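Local coordinates for putative cell adhesion protein (Bacteroides fragilis, PDB 4H40) that is probably a fimbrillin-like pilus subunit involved in cell adhesion, at residues F186-G191 and L271-N276; T241-N246 and L251-G256; T302-N307 and V311-N316. All coordinates share one frame; numbering follows the deposited sequence.

Interaction 1: residues F186-G191 and L271-N276; sequences FTVRAG and LNLKVN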
ATOM      1  N   PHE B 186     -13.790  -2.983  -3.465  1.00 37.80           N
ATOM      2  CA  PHE B 186     -12.868  -3.286  -4.544  1.00 36.21           C
ATOM      3  C   PHE B 186     -13.537  -2.910  -5.874  1.00 40.28           C
ATOM      4  O   PHE B 186     -14.643  -3.368  -6.177  1.00 38.15           O
ATOM      5  CB  PHE B 186     -12.449  -4.773  -4.514  1.00 38.14           C
ATOM      6  CG  PHE B 186     -11.985  -5.228  -3.137  1.00 40.50           C
ATOM      7  CD1 PHE B 186     -10.664  -5.054  -2.734  1.00 44.24           C
ATOM      8  CD2 PHE B 186     -12.873  -5.779  -2.235  1.00 41.96           C
ATOM      9  CE1 PHE B 186     -10.257  -5.401  -1.453  1.00 44.77           C
ATOM     10  CE2 PHE B 186     -12.461  -6.124  -0.945  1.00 44.52           C
ATOM     11  CZ  PHE B 186     -11.166  -5.918  -0.558  1.00 43.21           C
ATOM     12  N   THR B 187     -12.896  -1.978  -6.606  1.00 37.65           N
ATOM     13  CA  THR B 187     -13.255  -1.594  -7.952  1.00 37.59           C
ATOM     14  C   THR B 187     -12.217  -2.276  -8.826  1.00 41.85           C
ATOM     15  O   THR B 187     -11.013  -2.048  -8.620  1.00 40.97           O
ATOM     16  CB  THR B 187     -13.317  -0.070  -8.122  1.00 45.23           C
ATOM     17  OG1 THR B 187     -14.269   0.483  -7.209  1.00 50.13           O
ATOM     18  CG2 THR B 187     -13.678   0.333  -9.533  1.00 39.60           C
ATOM     19  N   VAL B 188     -12.664  -3.207  -9.706  1.00 37.88           N
ATOM     20  CA  VAL B 188     -11.767  -3.932 -10.634  1.00 36.74           C
ATOM     21  C   VAL B 188     -11.992  -3.388 -12.035  1.00 39.55           C
ATOM     22  O   VAL B 188     -13.080  -3.557 -12.590  1.00 38.66           O
ATOM     23  CB  VAL B 188     -11.927  -5.469 -10.607  1.00 38.88           C
ATOM     24  CG1 VAL B 188     -10.882  -6.125 -11.486  1.00 39.52           C
ATOM     25  CG2 VAL B 188     -11.879  -6.019  -9.181  1.00 37.19           C
ATOM     26  N   ARG B 189     -10.984  -2.713 -12.593  1.00 35.70           N
ATOM     27  CA  ARG B 189     -11.070  -2.120 -13.921  1.00 36.26           C
ATOM     28  C   ARG B 189     -10.579  -3.068 -15.006  1.00 43.35           C
ATOM     29  O   ARG B 189      -9.689  -3.885 -14.765  1.00 42.78           O
ATOM     30  CB  ARG B 189     -10.252  -0.844 -13.968  1.00 36.93           C
ATOM     31  CG  ARG B 189     -10.836   0.332 -13.219  1.00 44.73           C
ATOM     32  CD  ARG B 189      -9.908   1.509 -13.338  1.00 60.62           C
ATOM     33  NE  ARG B 189     -10.421   2.677 -12.623  1.00 83.26           N
ATOM     34  CZ  ARG B 189      -9.661   3.653 -12.128  1.00106.20           C
ATOM     35  NH1 ARG B 189      -8.336   3.608 -12.254  1.00 94.33           N
ATOM     36  NH2 ARG B 189     -10.218   4.674 -11.488  1.00 97.45           N
ATOM     37  N   ALA B 190     -11.151  -2.947 -16.210  1.00 42.79           N
ATOM     38  CA  ALA B 190     -10.751  -3.730 -17.377  1.00 44.16           C
ATOM     39  C   ALA B 190      -9.707  -2.922 -18.141  1.00 54.14           C
ATOM     40  O   ALA B 190     -10.031  -1.895 -18.760  1.00 55.21           O
ATOM     41  CB  ALA B 190     -11.955  -4.030 -18.245  1.00 45.23           C
ATOM     42  N   GLY B 191      -8.451  -3.322 -17.982  1.00 52.90           N
ATOM     43  CA  GLY B 191      -7.308  -2.644 -18.578  1.00 55.30           C
ATOM     44  C   GLY B 191      -6.957  -3.127 -19.968  1.00 64.44           C
ATOM     45  O   GLY B 191      -7.795  -3.713 -20.664  1.00 65.90           O
ATOM     46  N   LEU B 271      -9.126 -12.631  -5.508  1.00 42.63           N
ATOM     47  CA  LEU B 271     -10.088 -12.251  -6.523  1.00 41.83           C
ATOM     48  C   LEU B 271     -10.153 -13.343  -7.557  1.00 48.56           C
ATOM     49  O   LEU B 271      -9.145 -13.647  -8.175  1.00 48.41           O
ATOM     50  CB  LEU B 271      -9.698 -10.905  -7.159  1.00 41.14           C
ATOM     51  CG  LEU B 271      -9.590  -9.716  -6.199  1.00 45.61           C
ATOM     52  CD1 LEU B 271      -8.171  -9.573  -5.659  1.00 47.07           C
ATOM     53  CD2 LEU B 271      -9.996  -8.456  -6.858  1.00 46.50           C
ATOM     54  N   ASN B 272     -11.321 -13.986  -7.691  1.00 47.57           N
ATOM     55  CA  ASN B 272     -11.592 -15.043  -8.662  1.00 48.19           C
ATOM     56  C   ASN B 272     -12.402 -14.423  -9.766  1.00 53.08           C
ATOM     57  O   ASN B 272     -13.583 -14.099  -9.569  1.00 53.25           O
ATOM     58  CB  ASN B 272     -12.310 -16.203  -8.002  1.00 48.79           C
ATOM     59  CG  ASN B 272     -11.556 -16.766  -6.833  1.00 54.54           C
ATOM     60  OD1 ASN B 272     -10.654 -17.565  -6.998  1.00 51.25           O
ATOM     61  ND2 ASN B 272     -11.899 -16.340  -5.637  1.00 44.24           N
ATOM     62  N   LEU B 273     -11.736 -14.135 -10.898  1.00 48.15           N
ATOM     63  CA  LEU B 273     -12.371 -13.432 -12.008  1.00 46.14           C
ATOM     64  C   LEU B 273     -12.257 -14.207 -13.299  1.00 51.05           C
ATOM     65  O   LEU B 273     -11.328 -15.003 -13.482  1.00 51.65           O
ATOM     66  CB  LEU B 273     -11.725 -12.033 -12.196  1.00 44.99           C
ATOM     67  CG  LEU B 273     -11.563 -11.135 -10.955  1.00 48.06           C
ATOM     68  CD1 LEU B 273     -10.632  -9.968 -11.225  1.00 46.06           C
ATOM     69  CD2 LEU B 273     -12.899 -10.636 -10.444  1.00 50.65           C
ATOM     70  N   LYS B 274     -13.199 -13.952 -14.208  1.00 47.33           N
ATOM     71  CA  LYS B 274     -13.226 -14.529 -15.541  1.00 47.64           C
ATOM     72  C   LYS B 274     -12.774 -13.441 -16.495  1.00 49.55           C
ATOM     73  O   LYS B 274     -13.560 -12.571 -16.844  1.00 49.00           O
ATOM     74  CB  LYS B 274     -14.626 -15.068 -15.875  1.00 49.21           C
ATOM     75  CG  LYS B 274     -14.660 -16.050 -17.027  1.00 61.03           C
ATOM     76  CD  LYS B 274     -16.071 -16.553 -17.202  1.00 67.14           C
ATOM     77  CE  LYS B 274     -16.124 -17.792 -18.056  1.00 87.84           C
ATOM     78  NZ  LYS B 274     -17.530 -18.168 -18.353  1.00104.39           N
ATOM     79  N   VAL B 275     -11.498 -13.446 -16.852  1.00 45.83           N
ATOM     80  CA  VAL B 275     -10.887 -12.464 -17.753  1.00 45.97           C
ATOM     81  C   VAL B 275     -10.857 -13.052 -19.167  1.00 53.54           C
ATOM     82  O   VAL B 275     -10.310 -14.127 -19.374  1.00 54.46           O
ATOM     83  CB  VAL B 275      -9.477 -12.021 -17.274  1.00 48.23           C
ATOM     84  CG1 VAL B 275      -8.920 -10.915 -18.157  1.00 48.30           C
ATOM     85  CG2 VAL B 275      -9.517 -11.568 -15.818  1.00 46.31           C
ATOM     86  N   ASN B 276     -11.487 -12.356 -20.122  1.00 52.02           N
ATOM     87  CA  ASN B 276     -11.597 -12.757 -21.524  1.00 54.61           C
ATOM     88  C   ASN B 276     -12.005 -14.236 -21.677  1.00 61.51           C
ATOM     89  O   ASN B 276     -11.475 -14.944 -22.537  1.00 63.11           O
ATOM     90  CB  ASN B 276     -10.301 -12.460 -22.276  1.00 57.53           C
ATOM     91  CG  ASN B 276      -9.978 -10.995 -22.389  1.00 72.11           C
ATOM     92  OD1 ASN B 276     -10.850 -10.126 -22.294  1.00 65.02           O
ATOM     93  ND2 ASN B 276      -8.711 -10.693 -22.623  1.00 60.72           N
TER

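Interaction 2: residues T241-N246 and L251-G256; sequences TQATRN and LVAHTG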
ATOM      1  N   THR B 241     -19.778 -12.369  -3.471  1.00 46.44           N
ATOM      2  CA  THR B 241     -20.162 -13.110  -4.668  1.00 48.47           C
ATOM      3  C   THR B 241     -20.807 -12.173  -5.688  1.00 54.99           C
ATOM      4  O   THR B 241     -20.847 -12.492  -6.879  1.00 56.96           O
ATOM      5  CB  THR B 241     -21.099 -14.288  -4.304  1.00 54.10           C
ATOM      6  OG1 THR B 241     -22.056 -13.866  -3.330  1.00 60.51           O
ATOM      7  CG2 THR B 241     -20.341 -15.482  -3.762  1.00 46.16           C
ATOM      8  N   GLN B 242     -21.287 -11.013  -5.228  1.00 50.70           N
ATOM      9  CA  GLN B 242     -22.004 -10.073  -6.084  1.00 50.88           C
ATOM     10  C   GLN B 242     -21.230  -8.780  -6.318  1.00 51.83           C
ATOM     11  O   GLN B 242     -20.628  -8.223  -5.400  1.00 49.63           O
ATOM     12  CB  GLN B 242     -23.386  -9.766  -5.486  1.00 52.63           C
ATOM     13  CG  GLN B 242     -24.394 -10.889  -5.703  1.00 77.78           C
ATOM     14  CD  GLN B 242     -25.146 -11.210  -4.433  1.00113.11           C
ATOM     15  OE1 GLN B 242     -25.877 -10.373  -3.862  1.00108.22           O
ATOM     16  NE2 GLN B 242     -24.992 -12.452  -3.968  1.00109.99           N
ATOM     17  N   ALA B 243     -21.278  -8.299  -7.558  1.00 47.43           N
ATOM     18  CA  ALA B 243     -20.632  -7.070  -7.990  1.00 45.86           C
ATOM     19  C   ALA B 243     -21.549  -6.313  -8.915  1.00 50.50           C
ATOM     20  O   ALA B 243     -22.446  -6.908  -9.482  1.00 55.48           O
ATOM     21  CB  ALA B 243     -19.312  -7.383  -8.685  1.00 46.17           C
ATOM     22  N   THR B 244     -21.363  -5.015  -9.045  1.00 45.28           N
ATOM     23  CA  THR B 244     -22.152  -4.164  -9.939  1.00 46.22           C
ATOM     24  C   THR B 244     -21.260  -3.700 -11.084  1.00 49.61           C
ATOM     25  O   THR B 244     -20.056  -3.588 -10.908  1.00 51.31           O
ATOM     26  CB  THR B 244     -22.769  -2.943  -9.185  1.00 55.23           C
ATOM     27  OG1 THR B 244     -21.721  -2.179  -8.602  1.00 67.27           O
ATOM     28  CG2 THR B 244     -23.748  -3.337  -8.107  1.00 47.53           C
ATOM     29  N   ARG B 245     -21.829  -3.381 -12.221  1.00 45.88           N
ATOM     30  CA  ARG B 245     -21.025  -2.938 -13.325  1.00 46.17           C
ATOM     31  C   ARG B 245     -21.148  -1.470 -13.566  1.00 53.21           C
ATOM     32  O   ARG B 245     -22.259  -0.948 -13.625  1.00 57.23           O
ATOM     33  CB  ARG B 245     -21.375  -3.690 -14.618  1.00 46.82           C
ATOM     34  CG  ARG B 245     -20.154  -3.685 -15.518  1.00 53.40           C
ATOM     35  CD  ARG B 245     -20.290  -4.541 -16.714  1.00 57.75           C
ATOM     36  NE  ARG B 245     -20.182  -5.955 -16.409  1.00 57.90           N
ATOM     37  CZ  ARG B 245     -19.040  -6.606 -16.279  1.00 66.02           C
ATOM     38  NH1 ARG B 245     -17.886  -5.954 -16.339  1.00 51.07           N
ATOM     39  NH2 ARG B 245     -19.039  -7.907 -16.040  1.00 60.35           N
ATOM     40  N   ASN B 246     -20.005  -0.812 -13.780  1.00 47.74           N
ATOM     41  CA  ASN B 246     -19.913   0.592 -14.146  1.00 47.48           C
ATOM     42  C   ASN B 246     -19.891   0.675 -15.637  1.00 53.40           C
ATOM     43  O   ASN B 246     -19.639  -0.336 -16.284  1.00 52.76           O
ATOM     44  CB  ASN B 246     -18.678   1.225 -13.536  1.00 47.56           C
ATOM     45  CG  ASN B 246     -18.711   1.332 -12.038  1.00 68.77           C
ATOM     46  OD1 ASN B 246     -19.777   1.235 -11.403  1.00 57.20           O
ATOM     47  ND2 ASN B 246     -17.543   1.562 -11.443  1.00 62.97           N
ATOM     48  N   LEU B 251     -15.995  -3.548 -12.366  1.00 40.03           N
ATOM     49  CA  LEU B 251     -16.830  -4.209 -11.374  1.00 38.49           C
ATOM     50  C   LEU B 251     -16.637  -3.566 -10.008  1.00 44.11           C
ATOM     51  O   LEU B 251     -15.510  -3.224  -9.663  1.00 45.34           O
ATOM     52  CB  LEU B 251     -16.437  -5.673 -11.274  1.00 38.27           C
ATOM     53  CG  LEU B 251     -16.568  -6.549 -12.498  1.00 43.71           C
ATOM     54  CD1 LEU B 251     -15.755  -7.794 -12.295  1.00 43.41           C
ATOM     55  CD2 LEU B 251     -18.038  -6.906 -12.778  1.00 46.09           C
ATOM     56  N   VAL B 252     -17.702  -3.414  -9.211  1.00 40.28           N
ATOM     57  CA  VAL B 252     -17.600  -2.877  -7.842  1.00 38.52           C
ATOM     58  C   VAL B 252     -18.156  -3.904  -6.855  1.00 40.08           C
ATOM     59  O   VAL B 252     -19.346  -4.229  -6.869  1.00 39.70           O
ATOM     60  CB  VAL B 252     -18.255  -1.483  -7.625  1.00 42.63           C
ATOM     61  CG1 VAL B 252     -18.021  -0.997  -6.205  1.00 40.47           C
ATOM     62  CG2 VAL B 252     -17.688  -0.468  -8.596  1.00 44.27           C
ATOM     63  N   ALA B 253     -17.290  -4.405  -5.988  1.00 36.73           N
ATOM     64  CA  ALA B 253     -17.695  -5.353  -4.955  1.00 35.67           C
ATOM     65  C   ALA B 253     -17.402  -4.749  -3.597  1.00 39.95           C
ATOM     66  O   ALA B 253     -16.385  -4.085  -3.435  1.00 40.86           O
ATOM     67  CB  ALA B 253     -16.976  -6.680  -5.139  1.00 36.25           C
ATOM     68  N   HIS B 254     -18.320  -4.885  -2.657  1.00 38.37           N
ATOM     69  CA  HIS B 254     -18.137  -4.375  -1.302  1.00 40.25           C
ATOM     70  C   HIS B 254     -18.703  -5.345  -0.269  1.00 44.08           C
ATOM     71  O   HIS B 254     -19.493  -6.229  -0.592  1.00 43.00           O
ATOM     72  CB  HIS B 254     -18.736  -2.971  -1.123  1.00 42.71           C
ATOM     73  CG  HIS B 254     -20.219  -2.906  -1.294  1.00 48.59           C
ATOM     74  ND1 HIS B 254     -21.061  -2.797  -0.211  1.00 51.81           N
ATOM     75  CD2 HIS B 254     -20.963  -2.922  -2.419  1.00 52.21           C
ATOM     76  CE1 HIS B 254     -22.283  -2.740  -0.706  1.00 51.90           C
ATOM     77  NE2 HIS B 254     -22.273  -2.834  -2.026  1.00 52.59           N
ATOM     78  N   THR B 255     -18.249  -5.206   0.961  1.00 41.70           N
ATOM     79  CA  THR B 255     -18.712  -6.021   2.067  1.00 42.82           C
ATOM     80  C   THR B 255     -18.397  -5.344   3.368  1.00 46.60           C
ATOM     81  O   THR B 255     -17.489  -4.498   3.434  1.00 43.94           O
ATOM     82  CB  THR B 255     -18.102  -7.440   2.027  1.00 52.21           C
ATOM     83  OG1 THR B 255     -18.923  -8.301   2.782  1.00 53.96           O
ATOM     84  CG2 THR B 255     -16.672  -7.513   2.528  1.00 50.26           C
ATOM     85  N   GLY B 256     -19.133  -5.757   4.397  1.00 43.12           N
ATOM     86  CA  GLY B 256     -18.902  -5.302   5.751  1.00 42.64           C
ATOM     87  C   GLY B 256     -17.890  -6.232   6.370  1.00 46.25           C
ATOM     88  O   GLY B 256     -17.865  -7.425   6.046  1.00 47.38           O
TER
HETATM   89  O   HOH W   1     -20.988  -6.330  -3.793  1.00 45.00           O

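Interaction 3: residues T302-N307 and V311-N316; sequences TVKISN and VLTWQN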
ATOM      1  N   THR B 302      -6.595  -2.964 -11.387  1.00 41.19           N
ATOM      2  CA  THR B 302      -6.727  -3.013 -12.837  1.00 41.50           C
ATOM      3  C   THR B 302      -6.191  -4.329 -13.341  1.00 47.96           C
ATOM      4  O   THR B 302      -5.073  -4.683 -13.009  1.00 49.73           O
ATOM      5  CB  THR B 302      -6.004  -1.830 -13.491  1.00 46.79           C
ATOM      6  OG1 THR B 302      -6.522  -0.618 -12.960  1.00 48.69           O
ATOM      7  CG2 THR B 302      -6.129  -1.827 -14.993  1.00 38.64           C
ATOM      8  N   VAL B 303      -6.969  -5.035 -14.159  1.00 46.18           N
ATOM      9  CA  VAL B 303      -6.537  -6.280 -14.800  1.00 46.82           C
ATOM     10  C   VAL B 303      -5.933  -5.910 -16.162  1.00 55.99           C
ATOM     11  O   VAL B 303      -6.607  -5.292 -16.982  1.00 56.19           O
ATOM     12  CB  VAL B 303      -7.672  -7.328 -14.915  1.00 48.15           C
ATOM     13  CG1 VAL B 303      -7.148  -8.639 -15.488  1.00 48.12           C
ATOM     14  CG2 VAL B 303      -8.300  -7.581 -13.564  1.00 46.47           C
ATOM     15  N   LYS B 304      -4.653  -6.235 -16.371  1.00 57.13           N
ATOM     16  CA  LYS B 304      -3.901  -5.923 -17.595  1.00 60.24           C
ATOM     17  C   LYS B 304      -3.358  -7.169 -18.253  1.00 70.89           C
ATOM     18  O   LYS B 304      -3.104  -8.145 -17.556  1.00 71.52           O
ATOM     19  CB  LYS B 304      -2.690  -5.026 -17.239  1.00 62.92           C
ATOM     20  CG  LYS B 304      -2.992  -3.544 -17.116  1.00 80.58           C
ATOM     21  CD  LYS B 304      -1.802  -2.763 -16.579  1.00 90.31           C
ATOM     22  CE  LYS B 304      -2.206  -1.366 -16.163  1.00100.03           C
ATOM     23  NZ  LYS B 304      -1.158  -0.679 -15.358  1.00109.03           N
ATOM     24  N   ILE B 305      -3.107  -7.116 -19.574  1.00 71.64           N
ATOM     25  CA  ILE B 305      -2.386  -8.147 -20.337  1.00 74.00           C
ATOM     26  C   ILE B 305      -1.026  -7.527 -20.704  1.00 83.42           C
ATOM     27  O   ILE B 305      -1.002  -6.545 -21.458  1.00 83.15           O
ATOM     28  CB  ILE B 305      -3.126  -8.701 -21.591  1.00 77.51           C
ATOM     29  CG1 ILE B 305      -4.634  -9.004 -21.359  1.00 76.65           C
ATOM     30  CG2 ILE B 305      -2.359  -9.874 -22.220  1.00 79.13           C
ATOM     31  CD1 ILE B 305      -5.011 -10.147 -20.450  1.00 77.67           C
ATOM     32  N   SER B 306       0.089  -8.055 -20.137  1.00 83.94           N
ATOM     33  CA  SER B 306       1.442  -7.548 -20.405  1.00 87.33           C
ATOM     34  C   SER B 306       1.998  -8.077 -21.732  1.00 98.65           C
ATOM     35  O   SER B 306       2.513  -7.296 -22.551  1.00100.18           O
ATOM     36  CB  SER B 306       2.387  -7.870 -19.260  1.00 90.69           C
ATOM     37  OG  SER B 306       2.243  -6.886 -18.249  1.00100.06           O
ATOM     38  N   ASN B 307       1.869  -9.387 -21.950  1.00 98.10           N
ATOM     39  CA  ASN B 307       2.266 -10.058 -23.188  1.00100.93           C
ATOM     40  C   ASN B 307       1.129 -11.004 -23.545  1.00103.56           C
ATOM     41  O   ASN B 307       0.276 -10.673 -24.381  1.00103.55           O
ATOM     42  CB  ASN B 307       3.638 -10.765 -23.070  1.00107.81           C
ATOM     43  CG  ASN B 307       4.071 -11.165 -21.681  1.00138.43           C
ATOM     44  OD1 ASN B 307       3.833 -12.298 -21.247  1.00133.08           O
ATOM     45  ND2 ASN B 307       4.708 -10.245 -20.963  1.00132.18           N
ATOM     46  N   VAL B 311      -2.101  -9.678 -15.432  1.00 60.87           N
ATOM     47  CA  VAL B 311      -1.687  -9.168 -14.119  1.00 58.30           C
ATOM     48  C   VAL B 311      -2.763  -8.270 -13.497  1.00 57.10           C
ATOM     49  O   VAL B 311      -3.568  -7.663 -14.202  1.00 56.91           O
ATOM     50  CB  VAL B 311      -0.316  -8.439 -14.091  1.00 62.62           C
ATOM     51  CG1 VAL B 311       0.815  -9.432 -14.156  1.00 65.27           C
ATOM     52  CG2 VAL B 311      -0.180  -7.385 -15.180  1.00 62.38           C
ATOM     53  N   LEU B 312      -2.780  -8.238 -12.172  1.00 49.00           N
ATOM     54  CA  LEU B 312      -3.597  -7.352 -11.404  1.00 45.72           C
ATOM     55  C   LEU B 312      -2.672  -6.347 -10.758  1.00 51.53           C
ATOM     56  O   LEU B 312      -1.698  -6.733 -10.113  1.00 53.14           O
ATOM     57  CB  LEU B 312      -4.444  -8.088 -10.364  1.00 44.18           C
ATOM     58  CG  LEU B 312      -5.487  -7.203  -9.700  1.00 46.47           C
ATOM     59  CD1 LEU B 312      -6.744  -7.149 -10.500  1.00 45.96           C
ATOM     60  CD2 LEU B 312      -5.769  -7.622  -8.307  1.00 46.28           C
ATOM     61  N   THR B 313      -2.924  -5.067 -11.002  1.00 48.34           N
ATOM     62  CA  THR B 313      -2.214  -3.953 -10.388  1.00 49.51           C
ATOM     63  C   THR B 313      -3.178  -3.248  -9.465  1.00 53.79           C
ATOM     64  O   THR B 313      -4.310  -2.986  -9.872  1.00 53.50           O
ATOM     65  CB  THR B 313      -1.656  -2.929 -11.420  1.00 53.88           C
ATOM     66  OG1 THR B 313      -2.742  -2.229 -12.011  1.00 54.59           O
ATOM     67  CG2 THR B 313      -0.778  -3.542 -12.479  1.00 53.12           C
ATOM     68  N   TRP B 314      -2.749  -2.873  -8.276  1.00 50.84           N
ATOM     69  CA  TRP B 314      -3.660  -2.108  -7.465  1.00 50.35           C
ATOM     70  C   TRP B 314      -2.977  -0.937  -6.805  1.00 54.94           C
ATOM     71  O   TRP B 314      -1.765  -0.820  -6.787  1.00 55.14           O
ATOM     72  CB  TRP B 314      -4.449  -2.951  -6.450  1.00 47.77           C
ATOM     73  CG  TRP B 314      -3.682  -3.402  -5.262  1.00 49.63           C
ATOM     74  CD1 TRP B 314      -3.687  -2.843  -4.016  1.00 52.51           C
ATOM     75  CD2 TRP B 314      -2.883  -4.580  -5.173  1.00 50.74           C
ATOM     76  NE1 TRP B 314      -2.925  -3.593  -3.155  1.00 53.11           N
ATOM     77  CE2 TRP B 314      -2.399  -4.660  -3.843  1.00 56.03           C
ATOM     78  CE3 TRP B 314      -2.489  -5.563  -6.104  1.00 52.55           C
ATOM     79  CZ2 TRP B 314      -1.540  -5.697  -3.415  1.00 56.70           C
ATOM     80  CZ3 TRP B 314      -1.661  -6.594  -5.677  1.00 55.55           C
ATOM     81  CH2 TRP B 314      -1.179  -6.647  -4.355  1.00 56.96           C
ATOM     82  N   GLN B 315      -3.813  -0.024  -6.363  1.00 51.31           N
ATOM     83  CA  GLN B 315      -3.498   1.185  -5.660  1.00 51.09           C
ATOM     84  C   GLN B 315      -4.557   1.422  -4.590  1.00 50.60           C
ATOM     85  O   GLN B 315      -5.723   0.989  -4.702  1.00 47.25           O
ATOM     86  CB  GLN B 315      -3.378   2.363  -6.621  1.00 54.03           C
ATOM     87  CG  GLN B 315      -4.572   2.551  -7.562  1.00 80.13           C
ATOM     88  CD  GLN B 315      -4.228   3.327  -8.820  1.00109.53           C
ATOM     89  OE1 GLN B 315      -3.053   3.625  -9.121  1.00104.14           O
ATOM     90  NE2 GLN B 315      -5.256   3.639  -9.604  1.00105.95           N
ATOM     91  N   ASN B 316      -4.123   2.073  -3.533  1.00 46.28           N
ATOM     92  CA  ASN B 316      -4.956   2.435  -2.418  1.00 45.07           C
ATOM     93  C   ASN B 316      -4.188   3.433  -1.571  1.00 51.68           C
ATOM     94  O   ASN B 316      -2.953   3.388  -1.524  1.00 53.15           O
ATOM     95  CB  ASN B 316      -5.381   1.189  -1.621  1.00 50.74           C
ATOM     96  CG  ASN B 316      -4.362   0.683  -0.637  1.00 64.29           C
ATOM     97  OD1 ASN B 316      -3.247   0.311  -0.995  1.00 55.48           O
ATOM     98  ND2 ASN B 316      -4.712   0.738   0.642  1.00 53.00           N
TER

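Interaction 1: residues F186-G191 and L271-N276
The backbone N of V188 probably donates to O of L251, and with the main chain tied there to its neighbour strand, the isopropyl group of V188 drops off the sheet toward L271 and L273. Its two methyls divide the work. CG2 of V188 meets CD2 of L271 at 3.9 Å, and CG1 of V188 meets CD1 of L273 at the same 3.9 Å. This fork follows from the first torsion: CG1 stands anti to the backbone N (chi1 -175°) and CG2 beside it, which sends one methyl to each leucine. V188 and L271 run past each other in opposite directions, while L273 slants across the valine. Alternation along strand 271-275 puts L271 and L273 on one side, facing V188, with N272 between them turned the other way.

The backbones keep well apart, with 9.4 Å between CA of V188 and CA of L271, a gap too wide for backbone pairing and filled by side chains. This is the interior of a beta sandwich, consistent with a fimbrillin-like protein of the transthyretin clan: strand 177-190 belongs to one sheet, strand 266-275 to the facing one. All three touching residues are buried.

On the far side of the leucine strand, N272 ND2 donates to O of G203. At the strand's end, N276 OD1 accepts from the backbone N of both H195 and T196, while N276 ND2 donates to O of G193. V303 and M284 add apolar cover, touching V188 and L271 respectively.

Interaction 2: residues T241-N246 and L251-G256
Two backbone hydrogen bonds join T244 and V252. N of V252 donates to O of T244 at 2.9 Å, while N of T244 gives to O of V252 at 3.1 Å. Each acceptor also receives a CA-H contact, T244 O from L251 and V252 O from A243. Further along, where the strands part, a water lies between O of Q242 and N of H254 and probably bridges them. It sits 3.2 Å from N of H254; its approach to O of Q242 is short and doubtful in detail.

These bonds define an antiparallel beta hairpin, with T244 and V252 as a hydrogen-bonded pair and R245 and L251 as the non-hydrogen-bonded pair next to it. The hairpin edges the sheet that strand 251-257 shares with strand 177-190.

Apolar contacts gather on the face carrying L251. CB of A243 packs against CB of L251 at 4.2 Å and against CB of A253 at 4.3 Å, and M199 of the facing sheet touches the same alanine.

The polar side chains lie against aliphatic carbon. R245 starts with CG anti to the backbone N (chi1 -154°) and bends at chi3, which brings the guanidinium over L251; CD2 of L251 sits 3.4 Å above one face, toward the rim. NH2 of R245 makes its hydrogen bond to O of L197, and NH1 a weak one to O of N249. On the opposite face of the hairpin, ND2 of N246 rests 3.5 Å from CG2 of V252 while bonding to S250 OG, and T244 crosses V252 obliquely, OG1 of T244 lying 3.7 Å from CB of V252.

Interaction 3: residues T302-N307 and V311-N316
T302 and T313 exchange two backbone hydrogen bonds: N of T302 to O of T313 at 2.7 Å, N of T313 to O of T302 at 3.0 Å. K304 and V311 repeat the exchange, with N of K304 to O of V311 and N of V311 to O of K304 both at 2.8 Å. All four are close to straight at the hydrogen, 161° to 172°. CA of L312 adds a C-H contact to O of T302, and CA of V303 does the same for O of V311.

The peptide groups of V303 face the other way: N of V303 bonds to O of R189 in strand 177-190, and O of V303 accepts from N of G191 just beyond it. V303 and L312 form the non-hydrogen-bonded pair between the two hydrogen-bonded pairs; CG2 of V303 meets CD1 of L312 at 3.5 Å on the buried face, near Y282. L312 reaches there with CG anti to its backbone N (chi1 -170°). On the opposite face of the sheet, the extended K304 chain crosses T313 at about a right angle, with NZ of K304 4.0 Å from OG1 of T313, a proximity and not a bond.

V311 to W314, and N316, pair in turn with an antiparallel strand of the second subunit. The arrangement is a beta hairpin at a sheet edge, of the kind that lets two copies of a protein join their sheets edge to edge.

Interaction 1 supplies the middle: its strand 177-190 pairs antiparallel with strand 251-257 of interaction 2 and parallel with strand 296-305 of interaction 3. Its centre lies about 11 Å from that of interaction 2 and about 9 Å from that of interaction 3, whereas the two hairpins have centres about 18 Å apart and do not touch. Along the chain, 241-246 and 251-256 fall between the two segments of interaction 1, and 302-316 follows afterwards. The hairpins therefore flank strand 177-190 in one layer of the sandwich, while interaction 1 ties that layer to the facing sheet. V303 also meets V275, continuing the core toward the edge where the second subunit adds its strand.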